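PDB 6N1L: fibronectin-binding protein BBK32 from Borrelia burgdorferi, which binds the complement protease C1r and, through this inhibitory domain, probably helps the Lyme disease spirochete evade the classical complement pathway. Local coordinates for residues 10-15 and 87-92. Sequence-based numbering, arbitrary orientation.
Sequences QSYLEG and AANFVY
Asn-89 and Phe-90, in the loop between two helices, meet Tyr-12 and Leu-13 on helix 9-44. A type I beta turn from Ala-87 to Phe-90 leads out of helix 66-87. Its hydrogen bond runs from Phe-90 N to Ala-87 O, 2.9 Å. Ala-87 CA lies over one face of the Phe-90 ring, toward the rim.

Asn-89 follows in the turn and covers one face of the Tyr-12 ring. Its CB makes a CH-pi contact, 3.9 Å from the Tyr-12 ring centroid and 15° off the normal. The amide is stacked on the ring, with the two planes only 10° apart. Asn-89 ND2 is hydrogen-bonded to Thr-86 O, just before the turn, which should help hold the amide flat.

The Phe-90 ring points its CE1-CZ end at helix 9-44. With CG anti to its own carbonyl carbon (chi1 -69°), the ring extends to the helix between two side chains. Phe-90 CE1 packs 3.7 Å from Tyr-12 CB. Phe-90 CZ is 3.7 Å from Leu-13 CD2. Tyr-12 C and Leu-13 N lie at the ring edge, in its plane.

Farther along, Val-91 N is hydrogen-bonded to Tyr-9 OH, and the Tyr-92 ring meets Tyr-9 edge-to-face. The contact joins the first turns of helix 9-44 to the connection between helices 66-87 and 93-117, at one end of this helical bundle. Phe-90 also touches Val-16 of helix 9-44 and Asp-95 of helix 93-117.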
ATOM      1  N   GLN A  10     -26.272   4.436   6.533  1.00 56.40           N
ATOM      2  CA  GLN A  10     -25.812   4.207   5.167  1.00 57.71           C
ATOM      3  C   GLN A  10     -24.582   5.042   4.853  1.00 54.12           C
ATOM      4  O   GLN A  10     -23.656   4.567   4.182  1.00 57.99           O
ATOM      5  CB  GLN A  10     -26.932   4.519   4.174  1.00 58.68           C
ATOM      6  CG  GLN A  10     -27.621   3.288   3.626  1.00 61.84           C
ATOM      7  CD  GLN A  10     -26.635   2.247   3.131  1.00 63.94           C
ATOM      8  OE1 GLN A  10     -25.735   2.551   2.342  1.00 69.59           O
ATOM      9  NE2 GLN A  10     -26.795   1.011   3.597  1.00 62.88           N
ATOM     10  N   SER A  11     -24.547   6.290   5.328  1.00 50.53           N
ATOM     11  CA  SER A  11     -23.400   7.142   5.038  1.00 53.71           C
ATOM     12  C   SER A  11     -22.131   6.625   5.710  1.00 52.51           C
ATOM     13  O   SER A  11     -21.026   6.865   5.208  1.00 52.21           O
ATOM     14  CB  SER A  11     -23.688   8.583   5.461  1.00 47.72           C
ATOM     15  OG  SER A  11     -23.378   8.808   6.822  1.00 52.93           O
ATOM     16  N   TYR A  12     -22.263   5.923   6.840  1.00 48.04           N
ATOM     17  CA  TYR A  12     -21.112   5.236   7.419  1.00 51.69           C
ATOM     18  C   TYR A  12     -20.615   4.132   6.494  1.00 50.34           C
ATOM     19  O   TYR A  12     -19.413   4.028   6.220  1.00 45.89           O
ATOM     20  CB  TYR A  12     -21.468   4.653   8.788  1.00 46.73           C
ATOM     21  CG  TYR A  12     -21.870   5.674   9.833  1.00 49.83           C
ATOM     22  CD1 TYR A  12     -21.210   6.889   9.942  1.00 52.23           C
ATOM     23  CD2 TYR A  12     -22.915   5.412  10.718  1.00 54.78           C
ATOM     24  CE1 TYR A  12     -21.577   7.821  10.901  1.00 54.73           C
ATOM     25  CE2 TYR A  12     -23.292   6.340  11.678  1.00 52.13           C
ATOM     26  CZ  TYR A  12     -22.619   7.541  11.765  1.00 52.57           C
ATOM     27  OH  TYR A  12     -22.986   8.468  12.719  1.00 53.65           O
ATOM     28  N   LEU A  13     -21.532   3.291   6.009  1.00 48.12           N
ATOM     29  CA  LEU A  13     -21.142   2.207   5.114  1.00 51.78           C
ATOM     30  C   LEU A  13     -20.532   2.749   3.825  1.00 53.37           C
ATOM     31  O   LEU A  13     -19.551   2.196   3.312  1.00 53.07           O
ATOM     32  CB  LEU A  13     -22.352   1.319   4.817  1.00 51.31           C
ATOM     33  CG  LEU A  13     -22.888   0.503   5.998  1.00 55.29           C
ATOM     34  CD1 LEU A  13     -24.335   0.097   5.768  1.00 55.35           C
ATOM     35  CD2 LEU A  13     -22.018  -0.720   6.248  1.00 53.01           C
ATOM     36  N   GLU A  14     -21.088   3.847   3.304  1.00 52.21           N
ATOM     37  CA  GLU A  14     -20.539   4.476   2.106  1.00 53.36           C
ATOM     38  C   GLU A  14     -19.146   5.037   2.367  1.00 51.26           C
ATOM     39  O   GLU A  14     -18.231   4.867   1.551  1.00 52.01           O
ATOM     40  CB  GLU A  14     -21.476   5.585   1.623  1.00 56.74           C
ATOM     41  CG  GLU A  14     -22.764   5.091   0.980  1.00 61.92           C
ATOM     42  CD  GLU A  14     -22.569   3.800   0.204  1.00 66.07           C
ATOM     43  OE1 GLU A  14     -22.894   2.724   0.751  1.00 66.61           O
ATOM     44  OE2 GLU A  14     -22.093   3.864  -0.952  1.00 70.66           O
ATOM     45  N   GLY A  15     -18.978   5.735   3.492  1.00 48.11           N
ATOM     46  CA  GLY A  15     -17.672   6.275   3.838  1.00 46.61           C
ATOM     47  C   GLY A  15     -16.607   5.201   3.977  1.00 45.45           C
ATOM     48  O   GLY A  15     -15.474   5.377   3.525  1.00 42.77           O
ATOM     49  N   ALA A  87     -15.992   3.131  10.835  1.00 32.06           N
ATOM     50  CA  ALA A  87     -16.529   1.816  11.168  1.00 33.38           C
ATOM     51  C   ALA A  87     -16.777   1.630  12.659  1.00 33.81           C
ATOM     52  O   ALA A  87     -17.474   0.679  13.040  1.00 34.02           O
ATOM     53  CB  ALA A  87     -15.591   0.712  10.672  1.00 32.31           C
ATOM     54  N   ALA A  88     -16.209   2.478  13.518  1.00 32.16           N
ATOM     55  CA  ALA A  88     -16.481   2.334  14.941  1.00 33.44           C
ATOM     56  C   ALA A  88     -17.941   2.619  15.277  1.00 33.59           C
ATOM     57  O   ALA A  88     -18.362   2.306  16.395  1.00 32.61           O
ATOM     58  CB  ALA A  88     -15.577   3.254  15.764  1.00 35.21           C
ATOM     59  N   ASN A  89     -18.704   3.190  14.340  1.00 33.64           N
ATOM     60  CA  ASN A  89     -20.144   3.390  14.487  1.00 34.24           C
ATOM     61  C   ASN A  89     -20.956   2.153  14.108  1.00 37.82           C
ATOM     62  O   ASN A  89     -22.173   2.128  14.350  1.00 37.61           O
ATOM     63  CB  ASN A  89     -20.597   4.590  13.636  1.00 38.15           C
ATOM     64  CG  ASN A  89     -19.988   5.906  14.107  1.00 44.84           C
ATOM     65  OD1 ASN A  89     -20.365   6.446  15.150  1.00 43.71           O
ATOM     66  ND2 ASN A  89     -19.036   6.420  13.343  1.00 41.95           N
ATOM     67  N   PHE A  90     -20.327   1.132  13.526  1.00 33.25           N
ATOM     68  CA  PHE A  90     -21.051  -0.072  13.128  1.00 36.01           C
ATOM     69  C   PHE A  90     -21.526  -0.847  14.354  1.00 34.62           C
ATOM     70  O   PHE A  90     -20.817  -0.953  15.364  1.00 34.70           O
ATOM     71  CB  PHE A  90     -20.162  -0.968  12.254  1.00 40.35           C
ATOM     72  CG  PHE A  90     -19.854  -0.394  10.880  1.00 38.54           C
ATOM     73  CD1 PHE A  90     -20.592   0.653  10.355  1.00 39.08           C
ATOM     74  CD2 PHE A  90     -18.801  -0.918  10.119  1.00 39.43           C
ATOM     75  CE1 PHE A  90     -20.305   1.167   9.101  1.00 42.66           C
ATOM     76  CE2 PHE A  90     -18.515  -0.407   8.867  1.00 36.68           C
ATOM     77  CZ  PHE A  90     -19.266   0.636   8.359  1.00 44.52           C
ATOM     78  N   VAL A  91     -22.740  -1.409  14.271  1.00 39.85           N
ATOM     79  CA  VAL A  91     -23.338  -2.098  15.394  1.00 42.15           C
ATOM     80  C   VAL A  91     -23.740  -3.543  15.103  1.00 47.14           C
ATOM     81  O   VAL A  91     -23.905  -4.325  16.050  1.00 45.18           O
ATOM     82  CB  VAL A  91     -24.562  -1.324  15.937  1.00 37.68           C
ATOM     83  CG1 VAL A  91     -24.131   0.024  16.481  1.00 38.19           C
ATOM     84  CG2 VAL A  91     -25.602  -1.164  14.845  1.00 43.85           C
ATOM     85  N   TYR A  92     -23.913  -3.932  13.837  1.00 44.19           N
ATOM     86  CA  TYR A  92     -24.407  -5.261  13.504  1.00 47.75           C
ATOM     87  C   TYR A  92     -23.259  -6.262  13.383  1.00 53.89           C
ATOM     88  O   TYR A  92     -22.079  -5.909  13.410  1.00 53.74           O
ATOM     89  CB  TYR A  92     -25.240  -5.204  12.222  1.00 48.39           C
ATOM     90  CG  TYR A  92     -26.365  -4.205  12.327  1.00 51.30           C
ATOM     91  CD1 TYR A  92     -27.451  -4.436  13.167  1.00 49.57           C
ATOM     92  CD2 TYR A  92     -26.326  -3.013  11.626  1.00 48.93           C
ATOM     93  CE1 TYR A  92     -28.476  -3.516  13.281  1.00 46.89           C
ATOM     94  CE2 TYR A  92     -27.345  -2.085  11.736  1.00 51.17           C
ATOM     95  CZ  TYR A  92     -28.418  -2.345  12.565  1.00 51.16           C
ATOM     96  OH  TYR A  92     -29.426  -1.420  12.673  1.00 54.11           O
TER